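Local coordinates for protein escrt-iii (Sulfolobus solfataricus, PDB 2XVC) that probably takes part in archaeal cell division as an ESCRT-III protein recruited to the membrane, here represented by its winged-helix domain, at residues Y35-K39 with Q40-K44. Sequence-based numbering, arbitrary orientation.
Sequences YGVEK and QEVVK. With CD (cadmium ion), chain C.
Glu38 O opens the first turn of helix 39-51 by accepting the backbone N-H of Val42, with Glu38 O to Val42 N at 3.0 Å and an N-H...O angle of 159°. The same oxygen takes a weak second bond from Glu41 N. One residue on, Lys39 O receives Val43 N at 3.0 Å, so the regular i to i+4 ladder starts directly from the N-cap residue, Glu38.

Apolar contact covers one flank of this turn. Val37 CG1, anti to its own backbone N, reaches forward over the first turn of the helix and meets Glu41 CG at 3.6 Å and Val42 CG2 at 3.8 Å. The aliphatic part of Glu41 thus packs on the valine while its carboxylate leads away.

On another side, the Glu38 and Gln40 side chains run alongside each other in the same direction, with carboxylate and amide planes turned 58° apart. With CG between the backbone N and the carbonyl carbon (chi1 67°) and a further bend at chi2, Gln40 folds back and lays NE2 3.6 Å from Glu38 CB.

Metal binding involves the end of Glu38: OE1 lies 2.6 Å from the cadmium ion, which His6 and a water also bind, while OE2 accepts a hydrogen bond from His7 N. These two histidines precede the domain proper, in a run of six consecutive histidines resembling a purification tag; the site is therefore probably a feature of the crystallised construct.

Gly36, with positive phi, ends helix 28-35, and the short link through Val37 and Glu38 leads into helix 39-51, a helix-turn-helix connection within the winged-helix domain. Lys39 reaches back to helix 28-35 through a salt bridge to Glu29, and Val42 packs on Phe31 and Val43 on Ile28 of that same helix.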
loop_
_atom_site.group_PDB
_atom_site.type_symbol
_atom_site.label_atom_id
_atom_site.label_comp_id
_atom_site.label_asym_id
_atom_site.label_seq_id
_atom_site.Cartn_x
_atom_site.Cartn_y
_atom_site.Cartn_z
ATOM N N TYR A 35 0.639 7.590 8.748
ATOM C CA TYR A 35 1.428 6.494 9.320
ATOM C C TYR A 35 2.942 6.721 9.299
ATOM O O TYR A 35 3.702 5.906 9.825
ATOM C CB TYR A 35 1.017 5.149 8.701
ATOM C CG TYR A 35 -0.435 4.860 8.967
ATOM C CD1 TYR A 35 -0.839 4.284 10.170
ATOM C CD2 TYR A 35 -1.412 5.217 8.041
ATOM C CE1 TYR A 35 -2.177 4.046 10.428
ATOM C CE2 TYR A 35 -2.750 4.984 8.290
ATOM C CZ TYR A 35 -3.125 4.405 9.485
ATOM O OH TYR A 35 -4.454 4.177 9.730
ATOM N N GLY A 36 3.375 7.837 8.715
ATOM C CA GLY A 36 4.790 8.226 8.755
ATOM C C GLY A 36 5.753 7.427 7.886
ATOM O O GLY A 36 6.973 7.561 8.028
ATOM N N VAL A 37 5.212 6.601 6.991
ATOM C CA VAL A 37 6.019 5.809 6.058
ATOM C C VAL A 37 6.336 6.665 4.829
ATOM O O VAL A 37 5.437 7.289 4.272
ATOM C CB VAL A 37 5.258 4.528 5.610
ATOM C CG1 VAL A 37 6.170 3.603 4.811
ATOM C CG2 VAL A 37 4.685 3.786 6.809
ATOM N N GLU A 38 7.601 6.697 4.405
ATOM C CA GLU A 38 7.992 7.426 3.183
ATOM C C GLU A 38 7.184 6.959 1.985
ATOM O O GLU A 38 6.919 5.766 1.852
ATOM C CB GLU A 38 9.478 7.224 2.872
ATOM C CG GLU A 38 10.431 7.763 3.924
ATOM C CD GLU A 38 10.068 9.161 4.348
ATOM O OE1 GLU A 38 9.965 10.038 3.460
ATOM O OE2 GLU A 38 9.872 9.383 5.564
ATOM N N LYS A 39 6.796 7.894 1.118
ATOM C CA LYS A 39 6.014 7.562 -0.078
ATOM C C LYS A 39 6.677 6.472 -0.919
ATOM O O LYS A 39 6.004 5.555 -1.385
ATOM C CB LYS A 39 5.739 8.805 -0.942
ATOM C CG LYS A 39 4.705 9.762 -0.348
ATOM C CD LYS A 39 4.206 10.816 -1.357
ATOM C CE LYS A 39 3.351 10.180 -2.481
ATOM N NZ LYS A 39 2.403 11.132 -3.147
ATOM N N GLN A 40 7.995 6.563 -1.095
ATOM C CA GLN A 40 8.724 5.580 -1.906
ATOM C C GLN A 40 8.800 4.211 -1.227
ATOM O O GLN A 40 8.911 3.190 -1.902
ATOM C CB GLN A 40 10.118 6.094 -2.322
ATOM C CG GLN A 40 11.121 6.286 -1.180
ATOM C CD GLN A 40 11.053 7.669 -0.506
ATOM O OE1 GLN A 40 10.138 8.478 -0.757
ATOM N NE2 GLN A 40 12.032 7.940 0.366
ATOM N N GLU A 41 8.725 4.195 0.104
ATOM C CA GLU A 41 8.645 2.936 0.838
ATOM C C GLU A 41 7.268 2.271 0.661
ATOM O O GLU A 41 7.185 1.052 0.522
ATOM C CB GLU A 41 9.003 3.126 2.318
ATOM C CG GLU A 41 8.890 1.857 3.186
ATOM C CD GLU A 41 9.814 0.717 2.748
ATOM O OE1 GLU A 41 10.864 0.985 2.113
ATOM O OE2 GLU A 41 9.489 -0.456 3.053
ATOM N N VAL A 42 6.203 3.073 0.650
ATOM C CA VAL A 42 4.853 2.564 0.366
ATOM C C VAL A 42 4.808 1.955 -1.040
ATOM O O VAL A 42 4.307 0.852 -1.226
ATOM C CB VAL A 42 3.763 3.662 0.521
ATOM C CG1 VAL A 42 2.384 3.126 0.144
ATOM C CG2 VAL A 42 3.738 4.190 1.943
ATOM N N VAL A 43 5.354 2.679 -2.013
ATOM C CA VAL A 43 5.428 2.226 -3.407
ATOM C C VAL A 43 6.211 0.916 -3.511
ATOM O O VAL A 43 5.758 -0.031 -4.156
ATOM C CB VAL A 43 6.059 3.315 -4.314
ATOM C CG1 VAL A 43 6.444 2.751 -5.696
ATOM C CG2 VAL A 43 5.101 4.495 -4.463
ATOM N N LYS A 44 7.369 0.874 -2.852
ATOM C CA LYS A 44 8.201 -0.323 -2.777
ATOM C C LYS A 44 7.420 -1.528 -2.231
ATOM O O LYS A 44 7.481 -2.618 -2.805
ATOM C CB LYS A 44 9.450 -0.032 -1.929
ATOM C CG LYS A 44 10.425 -1.194 -1.730
ATOM C CD LYS A 44 11.689 -0.679 -1.030
ATOM C CE LYS A 44 12.318 -1.738 -0.134
ATOM N NZ LYS A 44 13.174 -2.676 -0.916
HETATM CD CD CD C . 9.330 12.079 4.866
HETATM O O HOH W 1 8.862 14.050 3.063
#